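PDB 4UQW: protein CLPV1, which is the ATPase of a bacterial type VI secretion system, its N domain seen here, and probably disassembles the contracted TssB-TssC sheath. Local coordinates for residues L119-L124 with L143-L148; D52-Q57 with E154-S159; P66-K71 with S137-K142. One frame throughout, in Å; residues are numbered along the deposited sequence. Where two conformers were deposited one is given.

Overall arrangement
The three contacts lie 13 to 16 Å apart, centre to centre, on one side of a mainly helical N domain. Interaction 2 spans the longest stretch of chain, pinning the C-terminal residues 154-159 to the start of helix 54-61, and the other two fall between its ends. Interactions 1 and 3 alternate along the sequence: the 3-10 segment of 137-142 packs on helix 66-79, then the chain runs straight into 143-148, which packs on helix 116-124. Interactions 1 and 2 touch through L148 and Y155, and through V120 and L55. Together the contacts bring the C-terminal part of the domain back onto helices 54-61, 66-79 and 116-124.

Interaction 1. Residues L119-L124 with L143-L148; sequences LVIGIL and LKVEAL
L124 reaches from the last turn of helix 116-124 into the corner where L143 and V145 begin the opposite segment, and it can be followed atom by atom. Its CB lies 3.8 Å from CB of V145, and the two side chains run antiparallel alongside one another. With CG anti to the carbonyl carbon (chi1 -66°), the chain then carries on over V145, and CD1 settles 3.8 Å from CB of L143, with CB of V145 almost as near. The other methyl, CD2, comes within 4.1 Å of L143 CD1, so the fork of L124 engages both the stem and one branch of that leucine, whose side chain crosses it at about a right angle.

This is the seating of a short helix, 145-150, against helix 116-124 in the mainly helical N domain; K144, at its N-cap position, turns away from the contact while the residues flanking it face inward. One turn on, L148 takes over. In the conformer given (two were modelled), its CD2 methyl sits 3.6 Å from V120 CG1 and 3.7 Å from CG1 of I121, touching two consecutive residues of the facing helix. V120 turns CG1 anti to its own N (chi1 175°), which lets that methyl reach both L148 CD2 and L143 CD1. I121 divides its branches: CG1 goes to L148, while CG2 looks to V145 CG2, a looser approach of 4.2 Å. No hydrogen bond crosses between the segments. Behind this apolar layer I58 of helix 54-61 meets both L143 and L148, and L133 of helix 127-136 backs L124.

Interaction 2. Residues D52-Q57 with E154-S159; sequences DSDLHQ and EYVGAS
D54 and V156 extend alongside each other in the same direction, and the aspartate carboxylate meets both the valine and S159. V156 CG1 packs 3.8 Å from D54 CG, while S159 OG donates to D54 OD1 over 2.7 Å. That hydroxyl comes in on the anti side of the carboxylate, 29° out of its plane; it is extended toward the aspartate with OG anti to the serine's own N (chi1 171°). The second oxygen, OD2, is taken by R115 in a salt bridge and by the backbone N of G117, so both oxygens of this buried group are held and its negative charge is probably stabilised.

S53 is the N-cap of helix 54-61, and the segment facing it is the C-terminal end of helix 152-156: G157 leaves helical geometry with positive phi, and a type II' beta turn from V156 to S159 folds the chain back against the helix start. Q57 lies over this turn, bent at chi2, with CB 3.3 Å from the carbonyl O of Y155 and CG 3.4 Å from that of V156. Its amide is set by D52: NE2 gives OD1 a nearly straight bond of 2.9 Å, on the syn side and close to the amide plane. Two waters add bridges, one between D52 OD2 and A158 O, while another accepts from A158 N and donates weakly to Q57 OE1.

Interaction 3. Residues P66-K71 with S137-K142; sequences PARLAK and SAEFAK
R68 meets E139 through its aliphatic stem: CG of the arginine lies 3.6 Å from CG of the glutamate, and the two side chains cross at about a right angle. The charged ends stay apart, R68 NE being 5.0 Å from E139 OE2, so any attraction between them acts over a distance. The carboxylate is occupied nearer home. K142 NZ forms a salt bridge with E139 OE1 at 3.0 Å, approaching on the syn side, and the same oxygen accepts from the backbone N of D65, just ahead of helix 66-79.

L69, the next residue, makes the buried half of the contact. CG stands anti to the leucine's own N (chi1 173°), which swings the fork toward the facing segment. There CD1 touches two residues, 3.6 Å from F140 CZ and 3.7 Å from S137 CB. It approaches the phenylalanine ring obliquely, while CD2 brushes the same ring carbon from farther off. V59 of helix 54-61 and L48 of helix 40-49 also touch this leucine, and F140 rests on F44.

S137 is the first residue past helix 127-136, and its hydroxyl is hydrogen-bonded to D72 OD2 on helix 66-79. The same OG accepts from the N of E139 at 3.0 Å, an ST turn that starts the 3-10 segment 138-142, by which the link between helices 127-136 and 145-150 is held against helix 66-79.

Interaction 1. Residues L119-L124 with L143-L148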
ATOM      1  N   LEU A 119      -5.138   4.108  -0.810  1.00 13.31           N
ATOM      2  CA  LEU A 119      -4.841   2.689  -0.657  1.00 14.25           C
ATOM      3  C   LEU A 119      -5.074   2.237   0.786  1.00 15.75           C
ATOM      4  O   LEU A 119      -5.661   1.181   1.017  1.00 15.56           O
ATOM      5  CB  LEU A 119      -3.387   2.336  -1.008  1.00 15.92           C
ATOM      6  CG  LEU A 119      -2.957   2.684  -2.420  1.00 14.15           C
ATOM      7  CD1 LEU A 119      -1.419   2.539  -2.517  1.00 16.90           C
ATOM      8  CD2 LEU A 119      -3.596   1.709  -3.434  1.00 15.78           C
ATOM      9  N   VAL A 120      -4.668   3.055   1.755  1.00 14.21           N
ATOM     10  CA  VAL A 120      -4.907   2.677   3.146  1.00 14.82           C
ATOM     11  C   VAL A 120      -6.404   2.580   3.439  1.00 13.72           C
ATOM     12  O   VAL A 120      -6.839   1.605   4.055  1.00 15.52           O
ATOM     13  CB  VAL A 120      -4.235   3.717   4.076  1.00 13.85           C
ATOM     14  CG1 VAL A 120      -4.574   3.434   5.547  1.00 17.26           C
ATOM     15  CG2 VAL A 120      -2.715   3.612   3.914  1.00 17.32           C
ATOM     16  N   ILE A 121      -7.217   3.556   2.996  1.00 14.61           N
ATOM     17  CA  ILE A 121      -8.636   3.503   3.249  1.00 14.56           C
ATOM     18  C   ILE A 121      -9.241   2.276   2.582  1.00 14.65           C
ATOM     19  O   ILE A 121     -10.031   1.548   3.212  1.00 16.20           O
ATOM     20  CB  ILE A 121      -9.328   4.773   2.719  1.00 15.49           C
ATOM     21  CG1 ILE A 121      -8.944   5.950   3.629  1.00 14.65           C
ATOM     22  CG2 ILE A 121     -10.865   4.595   2.666  1.00 16.74           C
ATOM     23  CD1 ILE A 121      -9.284   7.324   2.990  1.00 17.60           C
ATOM     24  N   GLY A 122      -8.878   2.005   1.332  1.00 14.03           N
ATOM     25  CA  GLY A 122      -9.484   0.869   0.639  1.00 13.98           C
ATOM     26  C   GLY A 122      -9.141  -0.456   1.352  1.00 15.55           C
ATOM     27  O   GLY A 122      -9.974  -1.379   1.455  1.00 15.91           O
ATOM     28  N   ILE A 123      -7.891  -0.572   1.804  1.00 14.12           N
ATOM     29  CA  ILE A 123      -7.504  -1.752   2.587  1.00 12.88           C
ATOM     30  C   ILE A 123      -8.306  -1.885   3.882  1.00 16.11           C
ATOM     31  O   ILE A 123      -8.784  -2.960   4.222  1.00 16.76           O
ATOM     32  CB  ILE A 123      -5.956  -1.677   2.851  1.00 13.89           C
ATOM     33  CG1 ILE A 123      -5.172  -1.982   1.565  1.00 14.16           C
ATOM     34  CG2 ILE A 123      -5.511  -2.652   3.994  1.00 17.93           C
ATOM     35  CD1 ILE A 123      -3.646  -1.581   1.635  1.00 15.90           C
ATOM     36  N   LEU A 124      -8.441  -0.788   4.619  1.00 16.10           N
ATOM     37  CA  LEU A 124      -9.156  -0.880   5.892  1.00 17.51           C
ATOM     38  C   LEU A 124     -10.615  -1.236   5.725  1.00 19.91           C
ATOM     39  O   LEU A 124     -11.223  -1.852   6.617  1.00 21.62           O
ATOM     40  CB  LEU A 124      -9.051   0.442   6.693  1.00 18.50           C
ATOM     41  CG  LEU A 124      -7.629   0.787   7.162  1.00 18.55           C
ATOM     42  CD1 LEU A 124      -7.571   2.223   7.715  1.00 21.84           C
ATOM     43  CD2 LEU A 124      -7.123  -0.259   8.174  1.00 19.27           C
ATOM     44  N   LEU A 143      -5.067   2.152  13.288  1.00 20.43           N
ATOM     45  CA  LEU A 143      -5.736   2.989  12.291  1.00 20.19           C
ATOM     46  C   LEU A 143      -7.228   2.958  12.470  1.00 22.65           C
ATOM     47  O   LEU A 143      -7.819   1.915  12.722  1.00 27.32           O
ATOM     48  CB  LEU A 143      -5.411   2.541  10.878  1.00 19.67           C
ATOM     49  CG  LEU A 143      -3.943   2.602  10.493  1.00 22.72           C
ATOM     50  CD1 LEU A 143      -3.808   1.985   9.133  1.00 25.62           C
ATOM     51  CD2 LEU A 143      -3.485   4.040  10.508  1.00 25.47           C
ATOM     52  N   LYS A 144      -7.850   4.102  12.279  1.00 20.75           N
ATOM     53  CA  LYS A 144      -9.301   4.183  12.459  1.00 21.87           C
ATOM     54  C   LYS A 144      -9.873   4.721  11.183  1.00 21.34           C
ATOM     55  O   LYS A 144      -9.731   5.916  10.914  1.00 23.13           O
ATOM     56  CB  LYS A 144      -9.682   5.117  13.640  1.00 24.16           C
ATOM     57  CG  LYS A 144      -9.194   4.651  15.041  1.00 30.24           C
ATOM     58  CD  LYS A 144      -9.581   3.209  15.298  1.00 47.80           C
ATOM     59  CE  LYS A 144      -8.789   2.586  16.462  1.00 58.35           C
ATOM     60  NZ  LYS A 144      -8.621   1.101  16.301  1.00 56.72           N
ATOM     61  N   VAL A 145     -10.491   3.861  10.372  1.00 21.00           N
ATOM     62  CA  VAL A 145     -10.885   4.324   9.037  1.00 21.33           C
ATOM     63  C   VAL A 145     -11.932   5.444   9.089  1.00 23.68           C
ATOM     64  O   VAL A 145     -11.993   6.259   8.165  1.00 20.78           O
ATOM     65  CB  VAL A 145     -11.359   3.117   8.161  1.00 22.74           C
ATOM     66  CG1 VAL A 145     -12.714   2.565   8.622  1.00 25.34           C
ATOM     67  CG2 VAL A 145     -11.444   3.519   6.653  1.00 22.70           C
ATOM     68  N   GLU A 146     -12.769   5.504  10.127  1.00 21.62           N
ATOM     69  CA  GLU A 146     -13.744   6.572  10.216  1.00 24.95           C
ATOM     70  C   GLU A 146     -13.070   7.932  10.352  1.00 25.80           C
ATOM     71  O   GLU A 146     -13.525   8.938   9.776  1.00 27.44           O
ATOM     72  CB  GLU A 146     -14.681   6.342  11.428  1.00 31.61           C
ATOM     73  CG  GLU A 146     -15.436   5.015  11.445  1.00 48.91           C
ATOM     74  CD  GLU A 146     -16.204   4.736  10.160  1.00 66.62           C
ATOM     75  OE1 GLU A 146     -16.725   5.700   9.551  1.00 73.38           O
ATOM     76  OE2 GLU A 146     -16.288   3.546   9.766  1.00 70.85           O
ATOM     77  N   ALA A 147     -11.948   7.965  11.072  1.00 24.93           N
ATOM     78  CA  ALA A 147     -11.194   9.197  11.260  1.00 27.78           C
ATOM     79  C   ALA A 147     -10.479   9.551   9.972  1.00 22.68           C
ATOM     80  O   ALA A 147     -10.424  10.703   9.538  1.00 24.84           O
ATOM     81  CB  ALA A 147     -10.196   9.041  12.409  1.00 31.34           C
ATOM     82  N   LEU A 148      -9.905   8.540   9.331  1.00 20.70           N
ATOM     83  CA  LEU A 148      -9.155   8.776   8.133  0.61 20.75           C
ATOM     84  C   LEU A 148     -10.038   9.269   6.968  1.00 24.21           C
ATOM     85  O   LEU A 148      -9.589  10.074   6.167  1.00 28.81           O
ATOM     86  CB  LEU A 148      -8.411   7.475   7.763  0.61 22.34           C
ATOM     87  CG  LEU A 148      -7.367   7.521   6.677  0.61 23.64           C
ATOM     88  CD1 LEU A 148      -6.347   8.618   6.950  0.61 21.48           C
ATOM     89  CD2 LEU A 148      -6.691   6.126   6.621  0.61 21.16           C
TER

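Interaction 2. Residues D52-Q57 with E154-S159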
ATOM      1  N   ASP A  52       8.875  11.336   2.521  1.00 20.41           N
ATOM      2  CA  ASP A  52       7.531  11.613   3.025  1.00 17.92           C
ATOM      3  C   ASP A  52       6.511  11.006   2.082  1.00 19.27           C
ATOM      4  O   ASP A  52       6.825  10.688   0.923  1.00 18.87           O
ATOM      5  CB  ASP A  52       7.330  13.128   3.170  1.00 21.36           C
ATOM      6  CG  ASP A  52       6.164  13.506   4.093  1.00 22.46           C
ATOM      7  OD1 ASP A  52       5.700  12.693   4.918  1.00 21.51           O
ATOM      8  OD2 ASP A  52       5.731  14.693   4.010  1.00 26.80           O
ATOM      9  N   SER A  53       5.286  10.861   2.576  1.00 17.54           N
ATOM     10  CA  SER A  53       4.176  10.287   1.826  1.00 16.08           C
ATOM     11  C   SER A  53       2.908  10.387   2.662  1.00 16.91           C
ATOM     12  O   SER A  53       2.987  10.734   3.850  1.00 17.43           O
ATOM     13  CB  SER A  53       4.398   8.815   1.480  1.00 16.36           C
ATOM     14  OG  SER A  53       4.321   8.036   2.697  1.00 17.12           O
ATOM     15  N   ASP A  54       1.765  10.033   2.084  1.00 16.21           N
ATOM     16  CA  ASP A  54       0.551   9.959   2.903  1.00 14.55           C
ATOM     17  C   ASP A  54       0.733   8.921   4.005  1.00 16.48           C
ATOM     18  O   ASP A  54       0.238   9.107   5.106  1.00 17.72           O
ATOM     19  CB  ASP A  54      -0.667   9.480   2.104  1.00 16.37           C
ATOM     20  CG  ASP A  54      -1.142  10.454   1.085  1.00 16.18           C
ATOM     21  OD1 ASP A  54      -0.702  11.634   1.098  1.00 16.62           O
ATOM     22  OD2 ASP A  54      -2.022  10.013   0.324  1.00 15.34           O
ATOM     23  N   LEU A  55       1.386   7.804   3.683  1.00 16.69           N
ATOM     24  CA  LEU A  55       1.565   6.761   4.682  1.00 16.74           C
ATOM     25  C   LEU A  55       2.385   7.282   5.889  1.00 17.83           C
ATOM     26  O   LEU A  55       2.061   6.989   7.068  1.00 17.49           O
ATOM     27  CB  LEU A  55       2.253   5.523   4.026  1.00 15.69           C
ATOM     28  CG  LEU A  55       2.396   4.323   4.933  1.00 20.64           C
ATOM     29  CD1 LEU A  55       1.037   3.828   5.528  1.00 21.68           C
ATOM     30  CD2 LEU A  55       2.940   3.190   4.060  1.00 23.78           C
ATOM     31  N   HIS A  56       3.474   8.039   5.639  1.00 15.72           N
ATOM     32  CA  HIS A  56       4.227   8.613   6.738  1.00 16.14           C
ATOM     33  C   HIS A  56       3.345   9.432   7.640  1.00 18.34           C
ATOM     34  O   HIS A  56       3.463   9.374   8.889  1.00 21.28           O
ATOM     35  CB  HIS A  56       5.356   9.542   6.274  1.00 18.61           C
ATOM     36  CG  HIS A  56       6.507   8.883   5.563  1.00 17.84           C
ATOM     37  ND1 HIS A  56       6.404   8.309   4.311  1.00 20.39           N
ATOM     38  CD2 HIS A  56       7.830   8.817   5.899  1.00 24.12           C
ATOM     39  CE1 HIS A  56       7.603   7.907   3.909  1.00 21.72           C
ATOM     40  NE2 HIS A  56       8.482   8.205   4.852  1.00 25.34           N
ATOM     41  N   GLN A  57       2.557  10.312   7.022  1.00 17.68           N
ATOM     42  CA  GLN A  57       1.749  11.236   7.798  1.00 16.38           C
ATOM     43  C   GLN A  57       0.619  10.543   8.523  1.00 18.14           C
ATOM     44  O   GLN A  57       0.308  10.917   9.653  1.00 20.11           O
ATOM     45  CB  GLN A  57       1.193  12.341   6.867  1.00 18.52           C
ATOM     46  CG  GLN A  57       2.369  13.157   6.298  1.00 18.77           C
ATOM     47  CD  GLN A  57       3.164  13.832   7.421  1.00 24.41           C
ATOM     48  OE1 GLN A  57       2.592  14.372   8.366  1.00 25.51           O
ATOM     49  NE2 GLN A  57       4.479  13.745   7.356  1.00 26.03           N
ATOM     50  N   GLU A 154      -6.492  16.367   7.452  1.00 21.36           N
ATOM     51  CA  GLU A 154      -5.764  16.508   8.701  1.00 21.24           C
ATOM     52  C   GLU A 154      -4.726  15.374   8.835  1.00 22.96           C
ATOM     53  O   GLU A 154      -3.615  15.585   9.339  1.00 23.58           O
ATOM     54  CB  GLU A 154      -6.733  16.462   9.873  1.00 23.03           C
ATOM     55  CG  GLU A 154      -6.013  16.604  11.197  1.00 25.58           C
ATOM     56  CD  GLU A 154      -6.982  16.648  12.385  1.00 36.24           C
ATOM     57  OE1 GLU A 154      -8.207  16.770  12.184  1.00 35.22           O
ATOM     58  OE2 GLU A 154      -6.502  16.590  13.526  1.00 48.51           O
ATOM     59  N   TYR A 155      -5.111  14.159   8.435  1.00 21.39           N
ATOM     60  CA  TYR A 155      -4.175  13.041   8.565  1.00 18.53           C
ATOM     61  C   TYR A 155      -3.007  13.140   7.593  1.00 23.40           C
ATOM     62  O   TYR A 155      -1.888  12.767   7.961  1.00 24.35           O
ATOM     63  CB  TYR A 155      -4.913  11.678   8.422  1.00 17.21           C
ATOM     64  CG  TYR A 155      -5.528  11.260   9.738  1.00 21.03           C
ATOM     65  CD1 TYR A 155      -6.683  11.878  10.209  1.00 28.86           C
ATOM     66  CD2 TYR A 155      -4.937  10.273  10.515  1.00 28.93           C
ATOM     67  CE1 TYR A 155      -7.222  11.542  11.437  1.00 34.39           C
ATOM     68  CE2 TYR A 155      -5.504   9.909  11.744  1.00 28.02           C
ATOM     69  CZ  TYR A 155      -6.627  10.545  12.186  1.00 41.19           C
ATOM     70  OH  TYR A 155      -7.172  10.206  13.411  1.00 45.75           O
ATOM     71  N   VAL A 156      -3.199  13.675   6.380  1.00 20.44           N
ATOM     72  CA  VAL A 156      -2.079  13.606   5.458  1.00 17.26           C
ATOM     73  C   VAL A 156      -1.238  14.884   5.462  1.00 20.47           C
ATOM     74  O   VAL A 156      -0.157  14.879   4.872  1.00 19.60           O
ATOM     75  CB  VAL A 156      -2.480  13.262   4.021  1.00 16.36           C
ATOM     76  CG1 VAL A 156      -3.183  11.881   3.965  1.00 17.38           C
ATOM     77  CG2 VAL A 156      -3.424  14.363   3.405  1.00 18.14           C
ATOM     78  N   GLY A 157      -1.701  15.947   6.128  1.00 18.73           N
ATOM     79  CA  GLY A 157      -0.858  17.131   6.351  1.00 23.32           C
ATOM     80  C   GLY A 157      -0.256  17.684   5.067  1.00 20.96           C
ATOM     81  O   GLY A 157      -0.977  17.980   4.109  1.00 21.91           O
ATOM     82  N   ALA A 158       1.073  17.842   5.049  1.00 21.16           N
ATOM     83  CA  ALA A 158       1.726  18.439   3.885  1.00 21.70           C
ATOM     84  C   ALA A 158       2.400  17.367   3.009  1.00 21.39           C
ATOM     85  O   ALA A 158       3.389  17.646   2.311  1.00 21.95           O
ATOM     86  CB  ALA A 158       2.758  19.519   4.334  1.00 23.58           C
ATOM     87  N   SER A 159       1.806  16.184   2.966  1.00 18.79           N
ATOM     88  CA  SER A 159       2.323  15.124   2.097  1.00 17.07           C
ATOM     89  C   SER A 159       2.605  15.571   0.672  1.00 18.90           C
ATOM     90  O   SER A 159       1.851  16.339   0.111  1.00 19.66           O
ATOM     91  CB  SER A 159       1.287  14.002   2.038  1.00 15.78           C
ATOM     92  OG  SER A 159       1.619  13.018   1.036  1.00 18.22           O
TER
HETATM   93  O   HOH W   1       6.508  16.685   2.499  1.00 36.90           O
HETATM   94  O   HOH W   2       2.684  17.268   7.217  1.00 27.19           O

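Interaction 3. Residues P66-K71 with S137-K142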
ATOM      1  N   PRO A  66       6.371   4.808  14.631  1.00 19.38           N
ATOM      2  CA  PRO A  66       6.971   4.492  13.326  1.00 15.21           C
ATOM      3  C   PRO A  66       8.176   3.582  13.423  1.00 18.52           C
ATOM      4  O   PRO A  66       8.446   2.845  12.464  1.00 19.64           O
ATOM      5  CB  PRO A  66       7.384   5.871  12.769  1.00 20.91           C
ATOM      6  CG  PRO A  66       7.445   6.770  13.969  1.00 27.75           C
ATOM      7  CD  PRO A  66       6.497   6.233  15.018  1.00 19.16           C
ATOM      8  N   ALA A  67       8.865   3.607  14.565  1.00 18.42           N
ATOM      9  CA  ALA A  67      10.019   2.733  14.706  1.00 17.13           C
ATOM     10  C   ALA A  67       9.525   1.281  14.875  1.00 19.64           C
ATOM     11  O   ALA A  67      10.154   0.333  14.376  1.00 17.82           O
ATOM     12  CB  ALA A  67      10.873   3.163  15.899  1.00 17.56           C
ATOM     13  N   ARG A  68       8.436   1.093  15.594  1.00 17.98           N
ATOM     14  CA  ARG A  68       7.908  -0.253  15.713  1.00 17.66           C
ATOM     15  C   ARG A  68       7.432  -0.797  14.374  1.00 17.15           C
ATOM     16  O   ARG A  68       7.652  -1.952  14.008  1.00 18.03           O
ATOM     17  CB  ARG A  68       6.781  -0.296  16.745  1.00 19.27           C
ATOM     18  CG  ARG A  68       6.065  -1.646  16.813  1.00 21.07           C
ATOM     19  CD  ARG A  68       6.859  -2.621  17.593  1.00 22.70           C
ATOM     20  NE  ARG A  68       7.256  -2.133  18.899  1.00 23.00           N
ATOM     21  CZ  ARG A  68       8.122  -2.757  19.683  1.00 25.59           C
ATOM     22  NH1 ARG A  68       8.646  -3.925  19.276  1.00 28.92           N
ATOM     23  NH2 ARG A  68       8.429  -2.205  20.820  1.00 25.13           N
ATOM     24  N   LEU A  69       6.748   0.066  13.608  1.00 16.18           N
ATOM     25  CA  LEU A  69       6.247  -0.307  12.298  1.00 16.41           C
ATOM     26  C   LEU A  69       7.424  -0.703  11.431  1.00 17.11           C
ATOM     27  O   LEU A  69       7.346  -1.728  10.745  1.00 17.89           O
ATOM     28  CB  LEU A  69       5.421   0.867  11.659  1.00 17.06           C
ATOM     29  CG  LEU A  69       5.002   0.593  10.215  1.00 17.70           C
ATOM     30  CD1 LEU A  69       4.174  -0.686  10.178  1.00 19.52           C
ATOM     31  CD2 LEU A  69       4.215   1.852   9.751  1.00 17.88           C
ATOM     32  N   ALA A  70       8.510   0.087  11.478  1.00 18.85           N
ATOM     33  CA  ALA A  70       9.675  -0.236  10.638  1.00 20.26           C
ATOM     34  C   ALA A  70      10.258  -1.613  11.006  1.00 21.06           C
ATOM     35  O   ALA A  70      10.595  -2.419  10.126  1.00 22.99           O
ATOM     36  CB  ALA A  70      10.728   0.832  10.790  1.00 20.51           C
ATOM     37  N   LYS A  71      10.330  -1.881  12.305  1.00 18.93           N
ATOM     38  CA  LYS A  71      10.839  -3.148  12.821  1.00 18.98           C
ATOM     39  C   LYS A  71       9.938  -4.303  12.312  1.00 20.33           C
ATOM     40  O   LYS A  71      10.403  -5.384  11.861  1.00 20.83           O
ATOM     41  CB  LYS A  71      10.889  -3.144  14.352  1.00 20.14           C
ATOM     42  CG  LYS A  71      11.371  -4.414  15.007  1.00 22.22           C
ATOM     43  CD  LYS A  71      11.430  -4.183  16.502  1.00 22.16           C
ATOM     44  CE  LYS A  71      12.071  -5.332  17.237  1.00 32.32           C
ATOM     45  NZ  LYS A  71      11.247  -6.551  17.059  1.00 42.18           N
ATOM     46  N   SER A 137       1.853  -5.785  10.798  1.00 20.17           N
ATOM     47  CA  SER A 137       2.185  -5.074  12.056  1.00 20.32           C
ATOM     48  C   SER A 137       0.920  -4.825  12.830  1.00 17.94           C
ATOM     49  O   SER A 137      -0.035  -4.230  12.295  1.00 20.15           O
ATOM     50  CB  SER A 137       2.857  -3.719  11.775  1.00 18.85           C
ATOM     51  OG  SER A 137       3.112  -3.045  13.005  1.00 18.02           O
ATOM     52  N   ALA A 138       0.948  -5.214  14.115  1.00 20.22           N
ATOM     53  CA  ALA A 138      -0.143  -4.856  14.986  1.00 22.32           C
ATOM     54  C   ALA A 138      -0.302  -3.351  15.127  1.00 18.63           C
ATOM     55  O   ALA A 138      -1.402  -2.896  15.487  1.00 20.95           O
ATOM     56  CB  ALA A 138       0.060  -5.490  16.362  1.00 23.18           C
ATOM     57  N   GLU A 139       0.713  -2.558  14.765  1.00 17.37           N
ATOM     58  CA  GLU A 139       0.556  -1.086  14.779  1.00 19.51           C
ATOM     59  C   GLU A 139      -0.611  -0.674  13.894  1.00 20.56           C
ATOM     60  O   GLU A 139      -1.303   0.313  14.165  1.00 19.92           O
ATOM     61  CB  GLU A 139       1.822  -0.344  14.277  1.00 18.97           C
ATOM     62  CG  GLU A 139       3.009  -0.458  15.284  1.00 19.29           C
ATOM     63  CD  GLU A 139       2.650   0.144  16.608  1.00 20.75           C
ATOM     64  OE1 GLU A 139       2.352   1.339  16.716  1.00 20.55           O
ATOM     65  OE2 GLU A 139       2.717  -0.567  17.665  1.00 24.91           O
ATOM     66  N   PHE A 140      -0.836  -1.395  12.798  1.00 19.85           N
ATOM     67  CA  PHE A 140      -1.927  -0.958  11.915  1.00 20.38           C
ATOM     68  C   PHE A 140      -3.328  -1.158  12.490  1.00 20.20           C
ATOM     69  O   PHE A 140      -4.290  -0.572  11.971  1.00 20.16           O
ATOM     70  CB  PHE A 140      -1.850  -1.683  10.566  1.00 19.17           C
ATOM     71  CG  PHE A 140      -0.689  -1.268   9.694  1.00 19.55           C
ATOM     72  CD1 PHE A 140      -0.542   0.045   9.280  1.00 25.21           C
ATOM     73  CD2 PHE A 140       0.208  -2.228   9.224  1.00 19.74           C
ATOM     74  CE1 PHE A 140       0.497   0.415   8.412  1.00 24.51           C
ATOM     75  CE2 PHE A 140       1.219  -1.862   8.318  1.00 24.38           C
ATOM     76  CZ  PHE A 140       1.349  -0.548   7.923  1.00 22.45           C
ATOM     77  N   ALA A 141      -3.481  -1.925  13.575  1.00 20.13           N
ATOM     78  CA  ALA A 141      -4.752  -1.975  14.258  1.00 21.91           C
ATOM     79  C   ALA A 141      -5.103  -0.664  14.928  1.00 23.04           C
ATOM     80  O   ALA A 141      -6.266  -0.430  15.296  1.00 26.18           O
ATOM     81  CB  ALA A 141      -4.754  -3.117  15.276  1.00 22.63           C
ATOM     82  N   LYS A 142      -4.138   0.237  15.032  1.00 20.89           N
ATOM     83  CA  LYS A 142      -4.407   1.570  15.591  1.00 21.16           C
ATOM     84  C   LYS A 142      -5.081   2.517  14.566  1.00 22.34           C
ATOM     85  O   LYS A 142      -5.629   3.570  14.937  1.00 28.07           O
ATOM     86  CB  LYS A 142      -3.099   2.199  16.083  1.00 21.59           C
ATOM     87  CG  LYS A 142      -2.454   1.423  17.255  1.00 23.69           C
ATOM     88  CD  LYS A 142      -1.107   1.950  17.655  1.00 22.48           C
ATOM     89  CE  LYS A 142      -0.560   1.020  18.744  1.00 24.75           C
ATOM     90  NZ  LYS A 142       0.739   1.457  19.245  1.00 23.51           N
TER